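Local coordinates for protein SSD1 (Saccharomyces cerevisiae S288C, PDB 7AM1), which binds the untranslated regions of messenger RNAs and represses their translation, as a pseudonuclease of the RNase II family that has lost ribonuclease activity, at residues E353-F358 / E445-S450; R383-G386 / L390-G393; S458-K463 / V499-R504. All coordinates share one frame; numbering follows the deposited sequence.

Contact 1: residues E353-F358 / E445-S450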
ATOM      1  N   GLU A 353      28.558  -1.408 -30.970  1.00 93.15           N
ATOM      2  CA  GLU A 353      29.989  -1.129 -30.896  1.00 86.21           C
ATOM      3  C   GLU A 353      30.299  -0.026 -29.889  1.00 80.90           C
ATOM      4  O   GLU A 353      31.349  -0.062 -29.235  1.00 76.24           O
ATOM      5  CB  GLU A 353      30.521  -0.746 -32.279  1.00 87.69           C
ATOM      6  N   TYR A 354      29.397   0.948 -29.741  1.00 83.67           N
ATOM      7  CA  TYR A 354      29.631   2.112 -28.895  1.00 80.76           C
ATOM      8  C   TYR A 354      29.407   1.849 -27.410  1.00 76.42           C
ATOM      9  O   TYR A 354      29.764   2.703 -26.590  1.00 78.25           O
ATOM     10  CB  TYR A 354      28.724   3.265 -29.341  1.00 80.84           C
ATOM     11  N   ARG A 355      28.826   0.712 -27.040  1.00 66.94           N
ATOM     12  CA  ARG A 355      28.484   0.458 -25.647  1.00 60.63           C
ATOM     13  C   ARG A 355      29.692  -0.061 -24.880  1.00 58.51           C
ATOM     14  O   ARG A 355      30.515  -0.809 -25.418  1.00 60.50           O
ATOM     15  CB  ARG A 355      27.337  -0.550 -25.558  1.00 58.55           C
ATOM     16  CG  ARG A 355      26.146  -0.197 -26.430  1.00 59.11           C
ATOM     17  CD  ARG A 355      24.936  -1.075 -26.136  1.00 59.57           C
ATOM     18  NE  ARG A 355      23.696  -0.393 -26.498  1.00 62.13           N
ATOM     19  CZ  ARG A 355      22.778   0.034 -25.635  1.00 63.64           C
ATOM     20  NH1 ARG A 355      22.920  -0.163 -24.328  1.00 62.22           N
ATOM     21  NH2 ARG A 355      21.697   0.652 -26.089  1.00 66.12           N
ATOM     22  N   ARG A 356      29.805   0.349 -23.616  1.00 53.89           N
ATOM     23  CA  ARG A 356      30.842  -0.209 -22.758  1.00 52.78           C
ATOM     24  C   ARG A 356      30.583  -1.698 -22.585  1.00 50.77           C
ATOM     25  O   ARG A 356      29.488  -2.107 -22.193  1.00 46.35           O
ATOM     26  CB  ARG A 356      30.869   0.490 -21.400  1.00 53.95           C
ATOM     27  CG  ARG A 356      31.964  -0.037 -20.466  1.00 58.15           C
ATOM     28  CD  ARG A 356      32.221   0.896 -19.285  1.00 61.93           C
ATOM     29  NE  ARG A 356      33.147   0.301 -18.321  1.00 65.86           N
ATOM     30  CZ  ARG A 356      33.409   0.797 -17.115  1.00 67.74           C
ATOM     31  NH1 ARG A 356      32.818   1.910 -16.702  1.00 67.04           N
ATOM     32  NH2 ARG A 356      34.267   0.176 -16.317  1.00 69.53           N
ATOM     33  N   ASN A 357      31.586  -2.510 -22.891  1.00 56.08           N
ATOM     34  CA  ASN A 357      31.397  -3.949 -22.999  1.00 60.46           C
ATOM     35  C   ASN A 357      31.795  -4.629 -21.694  1.00 57.96           C
ATOM     36  O   ASN A 357      32.927  -4.474 -21.227  1.00 57.68           O
ATOM     37  CB  ASN A 357      32.202  -4.511 -24.169  1.00 67.05           C
ATOM     38  CG  ASN A 357      31.830  -5.941 -24.483  1.00 70.92           C
ATOM     39  OD1 ASN A 357      32.112  -6.850 -23.703  1.00 70.46           O
ATOM     40  ND2 ASN A 357      31.187  -6.149 -25.627  1.00 73.80           N
ATOM     41  N   PHE A 358      30.855  -5.370 -21.107  1.00 56.13           N
ATOM     42  CA  PHE A 358      31.096  -6.165 -19.910  1.00 54.26           C
ATOM     43  C   PHE A 358      30.901  -7.653 -20.195  1.00 55.13           C
ATOM     44  O   PHE A 358      30.491  -8.406 -19.310  1.00 57.01           O
ATOM     45  CB  PHE A 358      30.166  -5.750 -18.763  1.00 50.87           C
ATOM     46  CG  PHE A 358      30.379  -4.349 -18.256  1.00 48.72           C
ATOM     47  CD1 PHE A 358      31.458  -4.045 -17.439  1.00 48.53           C
ATOM     48  CD2 PHE A 358      29.473  -3.343 -18.565  1.00 47.78           C
ATOM     49  CE1 PHE A 358      31.646  -2.753 -16.962  1.00 48.47           C
ATOM     50  CE2 PHE A 358      29.656  -2.048 -18.096  1.00 47.41           C
ATOM     51  CZ  PHE A 358      30.735  -1.753 -17.290  1.00 48.02           C
ATOM     52  N   GLU A 445      23.713 -12.158 -24.365  1.00 61.60           N
ATOM     53  CA  GLU A 445      24.174 -10.782 -24.451  1.00 64.58           C
ATOM     54  C   GLU A 445      22.968  -9.850 -24.454  1.00 61.42           C
ATOM     55  O   GLU A 445      22.015 -10.062 -25.210  1.00 63.46           O
ATOM     56  CB  GLU A 445      25.014 -10.589 -25.708  1.00 70.61           C
ATOM     57  CG  GLU A 445      25.944  -9.401 -25.655  1.00 73.69           C
ATOM     58  CD  GLU A 445      26.976  -9.430 -26.766  1.00 77.71           C
ATOM     59  OE1 GLU A 445      27.810 -10.364 -26.787  1.00 77.88           O
ATOM     60  OE2 GLU A 445      26.940  -8.521 -27.624  1.00 80.40           O
ATOM     61  N   SER A 446      23.002  -8.832 -23.594  1.00 54.45           N
ATOM     62  CA  SER A 446      21.877  -7.924 -23.427  1.00 50.70           C
ATOM     63  C   SER A 446      22.358  -6.484 -23.378  1.00 49.31           C
ATOM     64  O   SER A 446      23.378  -6.181 -22.753  1.00 47.56           O
ATOM     65  CB  SER A 446      21.093  -8.233 -22.145  1.00 48.24           C
ATOM     66  OG  SER A 446      20.481  -9.505 -22.222  1.00 49.87           O
ATOM     67  N   ALA A 447      21.611  -5.598 -24.029  1.00 52.79           N
ATOM     68  CA  ALA A 447      21.871  -4.170 -23.932  1.00 51.96           C
ATOM     69  C   ALA A 447      21.355  -3.657 -22.594  1.00 49.13           C
ATOM     70  O   ALA A 447      20.232  -3.976 -22.189  1.00 48.21           O
ATOM     71  CB  ALA A 447      21.201  -3.426 -25.084  1.00 53.09           C
ATOM     72  N   THR A 448      22.169  -2.856 -21.912  1.00 44.60           N
ATOM     73  CA  THR A 448      21.846  -2.404 -20.568  1.00 43.66           C
ATOM     74  C   THR A 448      22.241  -0.943 -20.410  1.00 43.53           C
ATOM     75  O   THR A 448      22.945  -0.368 -21.242  1.00 45.21           O
ATOM     76  CB  THR A 448      22.546  -3.270 -19.504  1.00 44.30           C
ATOM     77  OG1 THR A 448      23.924  -3.448 -19.856  1.00 45.47           O
ATOM     78  CG2 THR A 448      21.883  -4.640 -19.382  1.00 45.69           C
ATOM     79  N   LEU A 449      21.732  -0.331 -19.347  1.00 44.53           N
ATOM     80  CA  LEU A 449      22.208   0.953 -18.851  1.00 45.06           C
ATOM     81  C   LEU A 449      22.847   0.692 -17.495  1.00 44.98           C
ATOM     82  O   LEU A 449      22.229   0.059 -16.631  1.00 45.18           O
ATOM     83  CB  LEU A 449      21.069   1.969 -18.729  1.00 45.04           C
ATOM     84  CG  LEU A 449      20.310   2.346 -20.008  1.00 44.66           C
ATOM     85  CD1 LEU A 449      19.198   3.362 -19.716  1.00 45.21           C
ATOM     86  CD2 LEU A 449      21.251   2.892 -21.074  1.00 44.13           C
ATOM     87  N   SER A 450      24.078   1.152 -17.309  1.00 42.73           N
ATOM     88  CA  SER A 450      24.857   0.768 -16.144  1.00 41.51           C
ATOM     89  C   SER A 450      25.270   1.983 -15.331  1.00 42.31           C
ATOM     90  O   SER A 450      25.560   3.049 -15.882  1.00 43.49           O
ATOM     91  CB  SER A 450      26.106  -0.015 -16.555  1.00 42.01           C
ATOM     92  OG  SER A 450      25.760  -1.211 -17.230  1.00 42.99           O
TER
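Between Arg355 and Ala447 the backbones come no closer than 8.3 Å, measured CA to CA, and the touching parts of 353-358 and 445-450 run 77° apart, so side chains bridge them. Strand 462-472 lies between strands 356-358 and 446-456 in the same sheet of the RNB domain. Arg355 does most of the bridging. Its CG stands anti to the carbonyl carbon (chi1 -51°), and from there the chain runs extended to NE and carries the guanidinium to the second strand. The CB of Ala447 lies over the centre of one guanidinium face, 3.7 Å above the plane. At the edge, in plane, NH1 of Arg355 is 3.1 Å from the backbone O of Thr448. The same NH1 donates to the carbonyl O of Ser470, and NH2 makes a salt bridge with Asp398. Further along, Phe358 brings CE2 within 4.1 Å of OG of Ser450, an oblique approach. That hydroxyl is hydrogen-bonded to Ser470 OG and His395 ND1, while Thr448 OG1 also pairs with Ser470 OG. The buried arginine is thus matched by a carboxylate and a carbonyl from its surroundings. A methyl group covers one of its faces, and the salt bridge to Asp398 probably favours the charged form of both groups.

Contact 2: residues R383-G386 / L390-G393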
ATOM      1  N   ARG A 383      34.216  -6.093  -8.541  1.00 48.79           N
ATOM      2  CA  ARG A 383      35.518  -6.411  -9.102  1.00 51.47           C
ATOM      3  C   ARG A 383      36.562  -5.648  -8.312  1.00 52.36           C
ATOM      4  O   ARG A 383      36.341  -4.498  -7.924  1.00 52.63           O
ATOM      5  CB  ARG A 383      35.549  -6.066 -10.600  1.00 53.41           C
ATOM      6  CG  ARG A 383      36.853  -6.326 -11.331  1.00 57.36           C
ATOM      7  CD  ARG A 383      36.660  -6.042 -12.823  1.00 59.45           C
ATOM      8  NE  ARG A 383      37.888  -6.181 -13.600  1.00 63.40           N
ATOM      9  CZ  ARG A 383      38.756  -5.203 -13.827  1.00 66.50           C
ATOM     10  NH1 ARG A 383      38.543  -3.989 -13.336  1.00 68.33           N
ATOM     11  NH2 ARG A 383      39.837  -5.440 -14.552  1.00 67.89           N
ATOM     12  N   ASN A 384      37.677  -6.312  -8.034  1.00 51.86           N
ATOM     13  CA  ASN A 384      38.834  -5.665  -7.435  1.00 51.95           C
ATOM     14  C   ASN A 384      39.666  -5.066  -8.560  1.00 54.56           C
ATOM     15  O   ASN A 384      40.142  -5.793  -9.438  1.00 55.21           O
ATOM     16  CB  ASN A 384      39.631  -6.672  -6.610  1.00 52.13           C
ATOM     17  CG  ASN A 384      40.845  -6.062  -5.953  1.00 54.26           C
ATOM     18  OD1 ASN A 384      41.138  -4.880  -6.131  1.00 55.09           O
ATOM     19  ND2 ASN A 384      41.555  -6.869  -5.168  1.00 54.97           N
ATOM     20  N   ASN A 385      39.819  -3.740  -8.546  1.00 55.84           N
ATOM     21  CA  ASN A 385      40.569  -3.055  -9.591  1.00 62.06           C
ATOM     22  C   ASN A 385      42.075  -3.118  -9.379  1.00 68.69           C
ATOM     23  O   ASN A 385      42.824  -2.806 -10.309  1.00 68.30           O
ATOM     24  CB  ASN A 385      40.136  -1.591  -9.684  1.00 61.91           C
ATOM     25  CG  ASN A 385      38.766  -1.433 -10.291  1.00 61.71           C
ATOM     26  OD1 ASN A 385      38.330  -2.262 -11.092  1.00 61.98           O
ATOM     27  ND2 ASN A 385      38.072  -0.367  -9.912  1.00 61.86           N
ATOM     28  N   GLY A 386      42.531  -3.502  -8.189  1.00 77.02           N
ATOM     29  CA  GLY A 386      43.938  -3.719  -7.944  1.00 84.65           C
ATOM     30  C   GLY A 386      44.726  -2.512  -7.479  1.00 88.73           C
ATOM     31  O   GLY A 386      45.903  -2.665  -7.129  1.00 93.13           O
ATOM     32  N   LEU A 390      37.761  -0.883  -5.331  1.00 54.46           N
ATOM     33  CA  LEU A 390      36.829  -1.884  -5.825  1.00 53.60           C
ATOM     34  C   LEU A 390      35.869  -1.227  -6.807  1.00 49.98           C
ATOM     35  O   LEU A 390      35.801   0.000  -6.926  1.00 50.99           O
ATOM     36  CB  LEU A 390      36.046  -2.533  -4.678  1.00 56.91           C
ATOM     37  CG  LEU A 390      36.840  -3.137  -3.522  1.00 62.18           C
ATOM     38  CD1 LEU A 390      35.891  -3.720  -2.479  1.00 63.44           C
ATOM     39  CD2 LEU A 390      37.803  -4.199  -4.025  1.00 64.22           C
ATOM     40  N   GLU A 391      35.113  -2.062  -7.507  1.00 46.23           N
ATOM     41  CA  GLU A 391      34.133  -1.600  -8.478  1.00 45.99           C
ATOM     42  C   GLU A 391      32.833  -2.360  -8.275  1.00 44.85           C
ATOM     43  O   GLU A 391      32.831  -3.593  -8.249  1.00 46.13           O
ATOM     44  CB  GLU A 391      34.654  -1.801  -9.902  1.00 48.39           C
ATOM     45  CG  GLU A 391      33.637  -1.574 -10.985  1.00 49.95           C
ATOM     46  CD  GLU A 391      34.265  -1.596 -12.360  1.00 52.71           C
ATOM     47  OE1 GLU A 391      35.166  -0.767 -12.609  1.00 54.87           O
ATOM     48  OE2 GLU A 391      33.867  -2.442 -13.186  1.00 53.18           O
ATOM     49  N   LEU A 392      31.738  -1.623  -8.112  1.00 43.72           N
ATOM     50  CA  LEU A 392      30.396  -2.193  -8.089  1.00 42.80           C
ATOM     51  C   LEU A 392      29.686  -1.739  -9.360  1.00 42.00           C
ATOM     52  O   LEU A 392      29.418  -0.544  -9.531  1.00 42.02           O
ATOM     53  CB  LEU A 392      29.617  -1.759  -6.851  1.00 43.15           C
ATOM     54  CG  LEU A 392      28.199  -2.333  -6.784  1.00 42.89           C
ATOM     55  CD1 LEU A 392      28.242  -3.797  -6.377  1.00 41.75           C
ATOM     56  CD2 LEU A 392      27.312  -1.522  -5.854  1.00 44.43           C
ATOM     57  N   GLY A 393      29.413  -2.678 -10.261  1.00 41.47           N
ATOM     58  CA  GLY A 393      28.666  -2.392 -11.475  1.00 41.05           C
ATOM     59  C   GLY A 393      27.210  -2.751 -11.301  1.00 40.83           C
ATOM     60  O   GLY A 393      26.877  -3.842 -10.830  1.00 41.66           O
TER
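Arg383 and Glu391 form an antiparallel hydrogen-bonded pair in the hairpin of strands 378-384 and 389-397. Arg383 N donates to Glu391 O at 2.9 Å, in the carbonyl plane. The return bond, Glu391 N to Arg383 O, is 2.8 Å long and meets the oxygen nearly along the C=O axis. Leu390 CA adds a CA-H...O contact to that same oxygen of Arg383. Asn384 and Leu390 are the next, non-hydrogen-bonded pair, and CD2 of the leucine rests 3.9 Å from Asn384 CA. Asn385 crosses Glu391 at about a right angle. Its ND2 lies 3.7 Å from Glu391 CB, and the amide and carboxylate planes are turned 72° apart. In the turn, Asn384 has CG anti to the backbone N (chi1 -180°), and its OD1 accepts the N-H of Gly386 at 2.8 Å, an Asx turn. The donor stands above the carbonyl plane. Gly386 has phi 89°, where a CB would press on the carbonyl O before it. Outside the pair, Glu391 OE2 is hydrogen-bonded to His381 NE2, and Arg383 NH2 has a salt bridge to Glu363. Across the sheet, Leu390 and Leu392 bond through their backbones to Leu455 and Tyr453, respectively, of strand 446-456. Leu392 packs on Ile502 and Phe506 of helix 495-510, which lies against the face that carries Leu390 and Leu392.

Contact 3: residues S458-K463 / V499-R504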
ATOM      1  N   SER A 458      39.036  -0.056   1.334  1.00 67.23           N
ATOM      2  CA  SER A 458      39.059  -0.188   2.787  1.00 70.69           C
ATOM      3  C   SER A 458      37.872   0.463   3.476  1.00 68.19           C
ATOM      4  O   SER A 458      37.330  -0.112   4.423  1.00 69.86           O
ATOM      5  CB  SER A 458      40.353   0.406   3.350  1.00 76.99           C
ATOM      6  OG  SER A 458      41.478  -0.311   2.873  1.00 80.61           O
ATOM      7  N   THR A 459      37.474   1.660   3.040  1.00 62.62           N
ATOM      8  CA  THR A 459      36.334   2.367   3.603  1.00 59.32           C
ATOM      9  C   THR A 459      35.063   2.202   2.781  1.00 56.90           C
ATOM     10  O   THR A 459      33.979   2.531   3.273  1.00 57.11           O
ATOM     11  CB  THR A 459      36.642   3.864   3.724  1.00 58.94           C
ATOM     12  OG1 THR A 459      36.761   4.431   2.412  1.00 57.41           O
ATOM     13  CG2 THR A 459      37.935   4.084   4.494  1.00 61.75           C
ATOM     14  N   LEU A 460      35.175   1.727   1.542  1.00 55.48           N
ATOM     15  CA  LEU A 460      34.060   1.614   0.605  1.00 53.08           C
ATOM     16  C   LEU A 460      33.444   2.965   0.248  1.00 54.52           C
ATOM     17  O   LEU A 460      32.341   3.020  -0.303  1.00 54.00           O
ATOM     18  CB  LEU A 460      32.982   0.670   1.149  1.00 48.96           C
ATOM     19  CG  LEU A 460      33.437  -0.780   1.347  1.00 49.55           C
ATOM     20  CD1 LEU A 460      32.247  -1.645   1.761  1.00 49.08           C
ATOM     21  CD2 LEU A 460      34.119  -1.346   0.100  1.00 49.57           C
ATOM     22  N   ARG A 461      34.136   4.066   0.530  1.00 57.02           N
ATOM     23  CA  ARG A 461      33.665   5.363   0.064  1.00 56.82           C
ATOM     24  C   ARG A 461      33.696   5.393  -1.459  1.00 55.08           C
ATOM     25  O   ARG A 461      34.588   4.816  -2.086  1.00 54.15           O
ATOM     26  CB  ARG A 461      34.532   6.485   0.634  1.00 58.94           C
ATOM     27  N   ILE A 462      32.718   6.064  -2.058  1.00 54.06           N
ATOM     28  CA  ILE A 462      32.634   6.128  -3.514  1.00 53.47           C
ATOM     29  C   ILE A 462      33.658   7.141  -4.009  1.00 54.92           C
ATOM     30  O   ILE A 462      33.593   8.325  -3.664  1.00 55.24           O
ATOM     31  CB  ILE A 462      31.219   6.494  -3.986  1.00 52.81           C
ATOM     32  CG1 ILE A 462      30.203   5.437  -3.541  1.00 53.55           C
ATOM     33  CG2 ILE A 462      31.185   6.637  -5.507  1.00 51.35           C
ATOM     34  CD1 ILE A 462      28.793   5.976  -3.386  1.00 53.94           C
ATOM     35  N   LYS A 463      34.620   6.670  -4.805  1.00 57.52           N
ATOM     36  CA  LYS A 463      35.634   7.539  -5.387  1.00 61.95           C
ATOM     37  C   LYS A 463      35.185   8.165  -6.700  1.00 62.84           C
ATOM     38  O   LYS A 463      35.578   9.299  -7.005  1.00 65.21           O
ATOM     39  CB  LYS A 463      36.928   6.750  -5.627  1.00 64.88           C
ATOM     40  CG  LYS A 463      37.627   6.275  -4.358  1.00 66.83           C
ATOM     41  N   VAL A 499      29.204  -7.835  -1.587  1.00 45.92           N
ATOM     42  CA  VAL A 499      28.039  -7.094  -2.057  1.00 45.41           C
ATOM     43  C   VAL A 499      27.201  -6.626  -0.877  1.00 42.98           C
ATOM     44  O   VAL A 499      26.738  -5.479  -0.842  1.00 40.54           O
ATOM     45  CB  VAL A 499      27.206  -7.956  -3.023  1.00 46.77           C
ATOM     46  CG1 VAL A 499      25.928  -7.236  -3.400  1.00 46.99           C
ATOM     47  CG2 VAL A 499      28.004  -8.296  -4.267  1.00 47.45           C
ATOM     48  N   GLN A 500      27.001  -7.499   0.113  1.00 43.80           N
ATOM     49  CA  GLN A 500      26.226  -7.117   1.287  1.00 43.17           C
ATOM     50  C   GLN A 500      26.888  -5.959   2.021  1.00 43.18           C
ATOM     51  O   GLN A 500      26.224  -4.989   2.399  1.00 43.14           O
ATOM     52  CB  GLN A 500      26.047  -8.314   2.222  1.00 44.03           C
ATOM     53  CG  GLN A 500      25.476  -7.943   3.587  1.00 45.28           C
ATOM     54  CD  GLN A 500      25.145  -9.149   4.444  1.00 47.39           C
ATOM     55  OE1 GLN A 500      25.237 -10.293   3.998  1.00 47.30           O
ATOM     56  NE2 GLN A 500      24.751  -8.896   5.686  1.00 49.15           N
ATOM     57  N   GLU A 501      28.206  -6.030   2.218  1.00 44.42           N
ATOM     58  CA  GLU A 501      28.876  -4.960   2.947  1.00 46.81           C
ATOM     59  C   GLU A 501      28.829  -3.655   2.164  1.00 45.02           C
ATOM     60  O   GLU A 501      28.746  -2.579   2.766  1.00 45.71           O
ATOM     61  CB  GLU A 501      30.318  -5.349   3.269  1.00 53.38           C
ATOM     62  CG  GLU A 501      31.104  -4.243   3.962  1.00 59.72           C
ATOM     63  CD  GLU A 501      30.417  -3.717   5.213  1.00 64.62           C
ATOM     64  OE1 GLU A 501      30.588  -2.517   5.524  1.00 66.48           O
ATOM     65  OE2 GLU A 501      29.695  -4.494   5.876  1.00 66.10           O
ATOM     66  N   ILE A 502      28.874  -3.724   0.833  1.00 43.52           N
ATOM     67  CA  ILE A 502      28.706  -2.518   0.029  1.00 41.85           C
ATOM     68  C   ILE A 502      27.298  -1.961   0.200  1.00 41.47           C
ATOM     69  O   ILE A 502      27.111  -0.764   0.445  1.00 41.43           O
ATOM     70  CB  ILE A 502      29.021  -2.808  -1.450  1.00 41.60           C
ATOM     71  CG1 ILE A 502      30.508  -3.114  -1.626  1.00 42.44           C
ATOM     72  CG2 ILE A 502      28.612  -1.623  -2.325  1.00 41.43           C
ATOM     73  CD1 ILE A 502      30.848  -3.687  -2.983  1.00 42.81           C
ATOM     74  N   ALA A 503      26.285  -2.822   0.090  1.00 41.02           N
ATOM     75  CA  ALA A 503      24.918  -2.375   0.327  1.00 39.13           C
ATOM     76  C   ALA A 503      24.782  -1.758   1.712  1.00 40.37           C
ATOM     77  O   ALA A 503      24.123  -0.726   1.877  1.00 40.39           O
ATOM     78  CB  ALA A 503      23.943  -3.538   0.161  1.00 36.33           C
ATOM     79  N   ARG A 504      25.397  -2.382   2.723  1.00 40.95           N
ATOM     80  CA  ARG A 504      25.314  -1.854   4.082  1.00 42.33           C
ATOM     81  C   ARG A 504      25.941  -0.469   4.176  1.00 43.30           C
ATOM     82  O   ARG A 504      25.428   0.404   4.889  1.00 43.40           O
ATOM     83  CB  ARG A 504      26.003  -2.806   5.066  1.00 45.00           C
ATOM     84  CG  ARG A 504      25.693  -2.517   6.537  1.00 49.25           C
ATOM     85  CD  ARG A 504      26.802  -3.005   7.472  1.00 55.97           C
ATOM     86  NE  ARG A 504      28.043  -2.266   7.242  1.00 62.31           N
ATOM     87  CZ  ARG A 504      28.307  -1.056   7.735  1.00 66.54           C
ATOM     88  NH1 ARG A 504      27.424  -0.435   8.509  1.00 67.11           N
ATOM     89  NH2 ARG A 504      29.461  -0.465   7.452  1.00 68.57           N
TER
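Leu460 meets Glu501 and Ile502 where the turn between strands 446-456 and 462-472 packs against helix 495-510 of the RNB domain. The turn includes an ST turn, in which Thr459 OG1 accepts from Arg461 N. The helix segment starts at Val499, which with Ala503 packs on helix 544-568. Glu501 is the first residue to touch the turn. Its CG lies 3.6 Å from Leu460 CD1, and the two side chains cross. The chain of Glu501 bends at chi2 (54°), which turns the carboxylate to Arg504, one helical turn on. Replacing Glu501 by alanine would probably leave the Arg504 guanidinium without its carboxylate mate and open a gap beside Leu460 CD1. Ile502 comes next. Its CA is 4.0 Å from Leu460 CD1, and its CG1 makes an apolar contact with that same methyl. Beyond Leu460, Ile502 also packs on Val382 and Leu455, so it joins the turn to the sheet. At Arg504 the guanidinium grips Glu501 side-on through NE and NH2 in a salt bridge, while NH1 bonds to the carbonyls of Pro514 and Ala516. Glu501 OE1 receives both NE and NH2, the latter at 3.0 Å on its syn lone pair, and Glu501 OE2 accepts a further hydrogen bond from Arg504 NE at 3.1 Å.

In the fold
All three contacts reach the same mixed sheet of the RNB domain, and contact 3 joins it to helix 495-510. Contact 2, the hairpin, falls within the chain span that contact 1 closes, while contact 3 follows later. The centres of contacts 1 and 2 are 18 Å apart, and they touch weakly where Arg356 NH2 approaches Glu391 OE1 at 3.9 Å. Contacts 2 and 3 are closer, with centres 11 Å apart. Leu390 CD1 meets Leu460 CD2 at 3.9 Å, and Leu392 CD2 meets Ile502 CG2 at 3.8 Å. Contacts 1 and 3 do not touch: their nearest atoms are about 12 Å apart, but strand 462-472, which begins at contact 3, runs on between the two strands of contact 1.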